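Local coordinates for protein proto-oncogene vav (Homo sapiens, PDB 6NEW) that probably promotes nucleotide exchange on Rac-type small GTPases, through a RhoGEF domain joined to a PH domain and a zinc-binding C1 domain, at residues Pro249-Glu254 with Lys339-Gln344; Lys275-Cys280 with Asp291-His296; His315-Ile320 with Leu330-Arg335. One frame throughout, in Å; residues are numbered along the deposited sequence.

Contact 1 (Pro249-Glu254 with Lys339-Gln344)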
# COMPACT_ATOMS: atom_id res chain seq x y z
N PRO A 249 -6.23 0.20 -12.08
CA PRO A 249 -7.61 0.08 -12.60
C PRO A 249 -8.53 1.04 -11.86
O PRO A 249 -8.33 1.30 -10.68
CB PRO A 249 -7.98 -1.37 -12.29
CG PRO A 249 -6.70 -2.09 -12.17
CD PRO A 249 -5.78 -1.08 -11.50
N LYS A 250 -9.43 1.68 -12.59
CA LYS A 250 -10.41 2.63 -12.07
C LYS A 250 -11.80 1.95 -12.02
O LYS A 250 -12.48 2.03 -11.02
CB LYS A 250 -10.53 3.87 -12.96
CG LYS A 250 -9.25 4.61 -13.37
CD LYS A 250 -8.51 5.28 -12.26
CE LYS A 250 -9.26 6.34 -11.52
NZ LYS A 250 -8.40 6.91 -10.45
N ILE A 251 -12.21 1.33 -13.11
CA ILE A 251 -13.55 0.75 -13.21
C ILE A 251 -13.58 -0.10 -14.45
O ILE A 251 -12.82 0.14 -15.39
CB ILE A 251 -14.61 1.90 -13.23
CG1 ILE A 251 -16.06 1.39 -13.21
CG2 ILE A 251 -14.37 2.90 -14.39
CD1 ILE A 251 -17.00 2.31 -12.46
N ASP A 252 -14.39 -1.14 -14.41
CA ASP A 252 -14.58 -2.01 -15.56
C ASP A 252 -16.04 -2.42 -15.66
O ASP A 252 -16.76 -2.42 -14.66
CB ASP A 252 -13.60 -3.19 -15.57
CG ASP A 252 -13.83 -4.16 -14.45
OD1 ASP A 252 -13.35 -3.89 -13.33
OD2 ASP A 252 -14.48 -5.20 -14.70
N GLY A 253 -16.48 -2.69 -16.88
CA GLY A 253 -17.88 -3.02 -17.10
C GLY A 253 -18.36 -2.89 -18.53
O GLY A 253 -17.60 -2.53 -19.44
N GLU A 254 -19.62 -3.21 -18.72
CA GLU A 254 -20.25 -3.15 -20.03
C GLU A 254 -20.78 -1.76 -20.32
O GLU A 254 -21.16 -1.01 -19.41
CB GLU A 254 -21.36 -4.22 -20.19
CG GLU A 254 -22.52 -4.08 -19.20
CD GLU A 254 -23.78 -4.85 -19.51
OE1 GLU A 254 -23.68 -6.02 -19.95
OE2 GLU A 254 -24.89 -4.30 -19.30
N LYS A 339 -22.67 8.45 -14.19
CA LYS A 339 -22.11 9.34 -13.19
C LYS A 339 -20.82 8.75 -12.59
O LYS A 339 -19.84 9.48 -12.45
CB LYS A 339 -23.15 9.64 -12.08
CG LYS A 339 -22.86 10.91 -11.27
CD LYS A 339 -23.52 10.90 -9.90
CE LYS A 339 -23.21 12.16 -9.12
NZ LYS A 339 -23.49 12.00 -7.67
N LYS A 340 -20.82 7.43 -12.29
CA LYS A 340 -19.70 6.70 -11.73
C LYS A 340 -18.51 6.59 -12.71
O LYS A 340 -17.38 6.83 -12.30
CB LYS A 340 -20.14 5.32 -11.20
CG LYS A 340 -19.03 4.48 -10.56
CD LYS A 340 -18.59 4.90 -9.14
CE LYS A 340 -17.33 4.15 -8.79
NZ LYS A 340 -17.23 3.85 -7.34
N TRP A 341 -18.77 6.26 -13.99
CA TRP A 341 -17.73 6.15 -15.00
C TRP A 341 -17.05 7.50 -15.29
O TRP A 341 -15.83 7.56 -15.42
CB TRP A 341 -18.29 5.54 -16.30
CG TRP A 341 -18.31 4.05 -16.31
CD1 TRP A 341 -19.29 3.24 -15.82
CD2 TRP A 341 -17.30 3.19 -16.86
NE1 TRP A 341 -18.98 1.92 -16.07
CE2 TRP A 341 -17.77 1.86 -16.72
CE3 TRP A 341 -16.06 3.41 -17.48
CZ2 TRP A 341 -17.03 0.75 -17.16
CZ3 TRP A 341 -15.33 2.31 -17.92
CH2 TRP A 341 -15.81 1.00 -17.76
N MET A 342 -17.87 8.57 -15.37
CA MET A 342 -17.47 9.95 -15.59
C MET A 342 -16.50 10.41 -14.51
O MET A 342 -15.47 11.01 -14.82
CB MET A 342 -18.71 10.84 -15.56
CG MET A 342 -18.41 12.30 -15.78
SD MET A 342 -18.64 12.69 -17.50
CE MET A 342 -20.40 12.73 -17.50
N GLU A 343 -16.87 10.16 -13.25
CA GLU A 343 -16.08 10.48 -12.07
C GLU A 343 -14.72 9.72 -12.12
O GLU A 343 -13.68 10.30 -11.80
CB GLU A 343 -16.90 10.11 -10.83
CG GLU A 343 -16.28 10.39 -9.47
CD GLU A 343 -16.91 9.54 -8.38
OE1 GLU A 343 -16.24 8.59 -7.90
OE2 GLU A 343 -18.10 9.77 -8.07
N GLN A 344 -14.73 8.46 -12.59
CA GLN A 344 -13.51 7.67 -12.73
C GLN A 344 -12.60 8.15 -13.87
O GLN A 344 -11.38 8.05 -13.73
CB GLN A 344 -13.82 6.18 -12.85
CG GLN A 344 -14.47 5.58 -11.58
CD GLN A 344 -13.60 5.62 -10.37
OE1 GLN A 344 -12.45 5.17 -10.39
NE2 GLN A 344 -14.11 6.16 -9.30
O HOH W 1 -20.61 -0.57 -16.71
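I251 gives the largest share of this contact, its two branches reaching different parts of the helix segment 339-344. CG2 stands over one face of the W341 indole, 3.7 Å from the centroid of the six-membered ring and 19° off its normal, a CH-pi contact displaced toward the rim. The same methyl also meets Q344 CB at 3.7 Å, so it is wedged between indole and glutamine. The other branch runs anti to the backbone N (chi1 -175°), which carries I251 CD1 along the helix until it lies 3.5 Å from K340 CG, on the aliphatic part of that lysine. Near the plane of the indole, G253 N approaches the ring edge at 3.5 Å from W341 CZ2; the backbone of G253, with phi at 162°, has a conformation readily accessible only to glycine. The indole nitrogen is satisfied through a water, which accepts from W341 NE1 (3.0 Å) and donates to E254 O (2.8 Å), tying the ring to the strand beyond the apolar patch. K250, folded back by bends at chi2 and chi3, lays its methylene chain by Q344, with K250 CE 3.5 Å from Q344 O. K250 and I251 both face L272 in a classic beta bulge. This is the C-terminal helix of the PH fold, 335-352, crossing the first strand of the domain, 249-258. L272 of strand 266-273 packs against I251 and W341, F332 stacks on the indole, and F232 of helix 196-235 packs on P249 and D252.

Contact 2 (Lys275-Cys280 with Asp291-His296)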
# COMPACT_ATOMS: atom_id res chain seq x y z
N LYS A 275 -4.12 5.58 -17.26
CA LYS A 275 -3.58 6.03 -18.54
C LYS A 275 -4.28 5.38 -19.76
O LYS A 275 -3.88 5.62 -20.89
CB LYS A 275 -2.08 5.68 -18.56
CG LYS A 275 -1.23 6.37 -17.50
CD LYS A 275 0.13 5.71 -17.50
CE LYS A 275 1.21 6.54 -16.89
NZ LYS A 275 2.54 5.99 -17.25
N ALA A 276 -5.27 4.50 -19.55
CA ALA A 276 -5.86 3.85 -20.72
C ALA A 276 -7.28 3.40 -20.53
O ALA A 276 -7.73 3.14 -19.42
CB ALA A 276 -5.02 2.64 -21.12
N LEU A 277 -7.97 3.28 -21.67
CA LEU A 277 -9.30 2.72 -21.75
C LEU A 277 -9.18 1.62 -22.80
O LEU A 277 -8.71 1.88 -23.91
CB LEU A 277 -10.36 3.76 -22.15
CG LEU A 277 -11.78 3.23 -22.23
CD1 LEU A 277 -12.40 3.09 -20.87
CD2 LEU A 277 -12.64 4.06 -23.15
N LEU A 278 -9.51 0.40 -22.39
CA LEU A 278 -9.46 -0.81 -23.22
C LEU A 278 -10.89 -1.13 -23.57
O LEU A 278 -11.71 -1.36 -22.68
CB LEU A 278 -8.84 -1.97 -22.42
CG LEU A 278 -7.30 -2.03 -22.37
CD1 LEU A 278 -6.76 -1.20 -21.25
CD2 LEU A 278 -6.85 -3.45 -22.13
N ILE A 279 -11.22 -1.04 -24.86
CA ILE A 279 -12.56 -1.32 -25.36
C ILE A 279 -12.49 -2.71 -25.97
O ILE A 279 -11.81 -2.94 -26.98
CB ILE A 279 -13.10 -0.21 -26.32
CG1 ILE A 279 -13.14 1.16 -25.62
CG2 ILE A 279 -14.49 -0.58 -26.86
CD1 ILE A 279 -12.90 2.33 -26.57
N CYS A 280 -13.14 -3.65 -25.30
CA CYS A 280 -13.16 -5.06 -25.66
C CYS A 280 -14.54 -5.51 -26.06
O CYS A 280 -15.54 -4.90 -25.68
CB CYS A 280 -12.63 -5.92 -24.52
SG CYS A 280 -11.03 -5.41 -23.85
N ASP A 291 -10.30 -1.70 -29.29
CA ASP A 291 -9.84 -0.33 -29.31
C ASP A 291 -9.04 0.03 -28.06
O ASP A 291 -9.52 -0.13 -26.94
CB ASP A 291 -11.04 0.61 -29.48
CG ASP A 291 -10.86 1.79 -30.43
OD1 ASP A 291 -9.73 2.34 -30.49
OD2 ASP A 291 -11.86 2.22 -31.05
N PHE A 292 -7.82 0.53 -28.27
CA PHE A 292 -6.96 1.00 -27.20
C PHE A 292 -6.89 2.54 -27.23
O PHE A 292 -6.37 3.13 -28.17
CB PHE A 292 -5.57 0.36 -27.26
CG PHE A 292 -4.78 0.56 -25.99
CD1 PHE A 292 -4.88 -0.34 -24.94
CD2 PHE A 292 -3.94 1.67 -25.84
CE1 PHE A 292 -4.17 -0.14 -23.75
CE2 PHE A 292 -3.21 1.85 -24.66
CZ PHE A 292 -3.34 0.95 -23.63
N VAL A 293 -7.44 3.18 -26.20
CA VAL A 293 -7.48 4.64 -26.06
C VAL A 293 -6.45 5.10 -25.02
O VAL A 293 -6.53 4.66 -23.88
CB VAL A 293 -8.93 5.12 -25.68
CG1 VAL A 293 -9.00 6.64 -25.61
CG2 VAL A 293 -9.98 4.58 -26.66
N ASN A 294 -5.44 5.93 -25.41
CA ASN A 294 -4.43 6.48 -24.49
C ASN A 294 -5.09 7.73 -23.96
O ASN A 294 -5.42 8.60 -24.75
CB ASN A 294 -3.12 6.87 -25.21
CG ASN A 294 -2.37 5.71 -25.80
OD1 ASN A 294 -1.61 5.03 -25.11
ND2 ASN A 294 -2.55 5.47 -27.09
N LEU A 295 -5.35 7.81 -22.68
CA LEU A 295 -6.05 8.99 -22.15
C LEU A 295 -5.21 10.30 -22.06
O LEU A 295 -5.79 11.33 -21.71
CB LEU A 295 -6.70 8.67 -20.81
CG LEU A 295 -7.76 7.58 -20.86
CD1 LEU A 295 -8.12 7.16 -19.48
CD2 LEU A 295 -9.02 8.02 -21.69
N HIS A 296 -3.89 10.25 -22.41
CA HIS A 296 -2.97 11.40 -22.41
C HIS A 296 -3.46 12.52 -23.39
O HIS A 296 -3.11 13.69 -23.22
CB HIS A 296 -1.51 10.97 -22.73
CG HIS A 296 -0.77 10.19 -21.66
ND1 HIS A 296 -0.64 8.81 -21.72
CD2 HIS A 296 -0.04 10.64 -20.62
CE1 HIS A 296 0.12 8.46 -20.69
NE2 HIS A 296 0.48 9.53 -19.98
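The F292 ring is met obliquely by A276 and L278, two residues of the facing strand: its CZ lies 3.5 Å from A276 CB and its CE1 3.8 Å from L278 CD1. At the ring edge, in plane, sits N294 OD1, and the ring of Y246 meets F292 with the planes inclined by about 60°. These groups lie on one face of the antiparallel hairpin formed by strands 276-283 and 286-294 of the PH domain sheet. F292 reaches A276 because its CG is anti to the backbone N (chi1 -166°), which swings the ring across to the neighbouring strand. On the other face, I279 CD1 packs against V293 CG2 at 3.7 Å, while L277 and V293 meet through their CB atoms; L277 and L295 continue inward to F345 of helix 335-352. L277 with V293 and I279 with D291 are the hydrogen-bonded pairs, the shortest bond running from I279 N to D291 O (2.8 Å). Beyond L277 and V293, where 291-296 turns into a 3-10 segment, the geometry changes: L295 N still donates to K275 O at 3.2 Å, but from above the carbonyl plane, 59° out of it.

Contact 3 (His315-Ile320 with Leu330-Arg335)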
# COMPACT_ATOMS: atom_id res chain seq x y z
N HIS A 315 -28.00 7.13 -21.15
CA HIS A 315 -27.08 7.93 -20.37
C HIS A 315 -25.68 7.96 -20.98
O HIS A 315 -24.97 6.95 -20.99
CB HIS A 315 -27.09 7.44 -18.92
CG HIS A 315 -28.47 7.29 -18.39
ND1 HIS A 315 -29.14 6.08 -18.46
CD2 HIS A 315 -29.30 8.22 -17.88
CE1 HIS A 315 -30.33 6.30 -17.94
NE2 HIS A 315 -30.48 7.58 -17.58
N MET A 316 -25.32 9.13 -21.53
CA MET A 316 -24.06 9.32 -22.22
C MET A 316 -23.20 10.51 -21.75
O MET A 316 -23.68 11.47 -21.16
CB MET A 316 -24.32 9.44 -23.74
CG MET A 316 -23.26 10.27 -24.44
SD MET A 316 -23.40 10.71 -26.17
CE MET A 316 -25.03 11.49 -26.22
N PHE A 317 -21.90 10.40 -22.05
CA PHE A 317 -20.86 11.39 -21.99
C PHE A 317 -19.97 11.10 -23.17
O PHE A 317 -20.01 9.99 -23.73
CB PHE A 317 -20.10 11.45 -20.66
CG PHE A 317 -19.31 10.26 -20.19
CD1 PHE A 317 -17.99 10.08 -20.60
CD2 PHE A 317 -19.83 9.40 -19.23
CE1 PHE A 317 -17.23 9.00 -20.11
CE2 PHE A 317 -19.07 8.34 -18.73
CZ PHE A 317 -17.79 8.13 -19.19
N LEU A 318 -19.22 12.12 -23.61
CA LEU A 318 -18.31 12.08 -24.74
C LEU A 318 -16.88 11.94 -24.28
O LEU A 318 -16.50 12.46 -23.23
CB LEU A 318 -18.44 13.36 -25.59
CG LEU A 318 -19.87 13.82 -25.96
CD1 LEU A 318 -19.89 15.32 -26.31
CD2 LEU A 318 -20.43 12.99 -27.11
N LEU A 319 -16.08 11.21 -25.06
CA LEU A 319 -14.67 10.97 -24.84
C LEU A 319 -14.01 11.40 -26.15
O LEU A 319 -14.12 10.70 -27.16
CB LEU A 319 -14.41 9.49 -24.47
CG LEU A 319 -12.94 9.05 -24.31
CD1 LEU A 319 -12.28 9.72 -23.11
CD2 LEU A 319 -12.83 7.56 -24.16
N ILE A 320 -13.46 12.61 -26.16
CA ILE A 320 -12.95 13.23 -27.39
C ILE A 320 -11.45 13.43 -27.41
O ILE A 320 -10.91 13.93 -26.44
CB ILE A 320 -13.70 14.59 -27.62
CG1 ILE A 320 -15.23 14.40 -27.79
CG2 ILE A 320 -13.12 15.38 -28.82
CD1 ILE A 320 -16.02 15.64 -27.40
N LEU A 330 -20.24 7.37 -25.14
CA LEU A 330 -20.26 6.25 -24.21
C LEU A 330 -21.60 6.19 -23.55
O LEU A 330 -22.00 7.13 -22.86
CB LEU A 330 -19.10 6.41 -23.18
CG LEU A 330 -17.71 5.79 -23.49
CD1 LEU A 330 -17.21 6.12 -24.86
CD2 LEU A 330 -16.68 6.29 -22.53
N PHE A 331 -22.31 5.07 -23.77
CA PHE A 331 -23.66 4.88 -23.22
C PHE A 331 -23.68 3.84 -22.12
O PHE A 331 -23.21 2.71 -22.32
CB PHE A 331 -24.68 4.52 -24.31
CG PHE A 331 -24.85 5.53 -25.41
CD1 PHE A 331 -24.02 5.51 -26.53
CD2 PHE A 331 -25.88 6.47 -25.37
CE1 PHE A 331 -24.18 6.45 -27.56
CE2 PHE A 331 -26.05 7.40 -26.39
CZ PHE A 331 -25.19 7.39 -27.47
N PHE A 332 -24.24 4.22 -20.98
CA PHE A 332 -24.38 3.37 -19.80
C PHE A 332 -25.87 3.05 -19.58
O PHE A 332 -26.74 3.83 -20.00
CB PHE A 332 -23.71 4.03 -18.58
CG PHE A 332 -22.25 4.22 -18.88
CD1 PHE A 332 -21.35 3.16 -18.78
CD2 PHE A 332 -21.78 5.42 -19.41
CE1 PHE A 332 -20.03 3.31 -19.16
CE2 PHE A 332 -20.46 5.56 -19.81
CZ PHE A 332 -19.58 4.51 -19.65
N LYS A 333 -26.16 1.87 -18.99
CA LYS A 333 -27.54 1.42 -18.77
C LYS A 333 -28.31 2.35 -17.84
O LYS A 333 -29.45 2.68 -18.15
CB LYS A 333 -27.62 -0.04 -18.31
CG LYS A 333 -28.87 -0.74 -18.84
CD LYS A 333 -29.04 -2.14 -18.30
CE LYS A 333 -30.10 -2.86 -19.09
NZ LYS A 333 -30.80 -3.89 -18.28
N THR A 334 -27.67 2.85 -16.77
CA THR A 334 -28.28 3.77 -15.81
C THR A 334 -27.54 5.10 -15.69
O THR A 334 -26.42 5.24 -16.20
CB THR A 334 -28.39 3.13 -14.42
OG1 THR A 334 -27.08 2.93 -13.87
CG2 THR A 334 -29.19 1.83 -14.42
N ARG A 335 -28.17 6.07 -14.99
CA ARG A 335 -27.65 7.40 -14.70
C ARG A 335 -26.53 7.28 -13.66
O ARG A 335 -25.54 8.00 -13.76
CB ARG A 335 -28.79 8.31 -14.18
CG ARG A 335 -28.39 9.69 -13.66
CD ARG A 335 -28.34 10.73 -14.76
NE ARG A 335 -28.00 12.05 -14.22
CZ ARG A 335 -28.89 12.94 -13.77
NH1 ARG A 335 -30.19 12.68 -13.81
NH2 ARG A 335 -28.47 14.11 -13.29
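Strands 315-320 and 330-332 run antiparallel, their axes 4.7 Å apart and their directions 155° from each other, as the hairpin that directly precedes the C-terminal helix of the PH domain. H315 with F332 and F317 with L330 are hydrogen-bonded pairs: F332 N gives a straight bond to H315 O (2.8 Å), L330 N one to F317 O (3.0 Å), and the return bond from F317 N to L330 O is weak. Between them lies the non-hydrogen-bonded pair M316 and F331. M316 sits alongside its partner, CB over the ring face, 4.1 Å from the F331 centroid, with SD following obliquely as a Met-aromatic contact. On the other face of the sheet, with F317, F332 and L330, the F317 ring lies near parallel to F332, planes 20° apart but slid so that they barely overlap; F317 CE2 comes to 3.3 Å of F332 CE2, while L330 CD2 touches F317 CE1. The imidazole of H315 is roofed by backbone where the next helix starts, with R335 N 3.5 Å above its plane and over its centre. One edge of that ring gives a weak bond from ND1 to K333 O; NE2 bonds to N310 OD1. With both nitrogens turned to oxygens, H315 could carry a proton on each, although the helix N-terminus beside it would tend to oppose a positive charge.

All three contacts belong to the PH domain and share its core. Contacts 2 and 3 are antiparallel hairpins at different places in one sheet, held by backbone bonds; contact 1 sets a helix on a strand by packing, with one water bridging W341 and E254. Contact 3 is the most buried, though K333 and R335 at its end are exposed; contacts 1 and 2 are only partly buried. W341 is the hub: its CG lies 3.4 Å from F332 CE1, linking contacts 1 and 3, and its CZ3 touches L277 of contact 2. Rings meet rings where W341 joins contact 3, while the two hairpins touch through leucines and V293 around L319, L277 CD2 being 3.7 Å from L319 CD2.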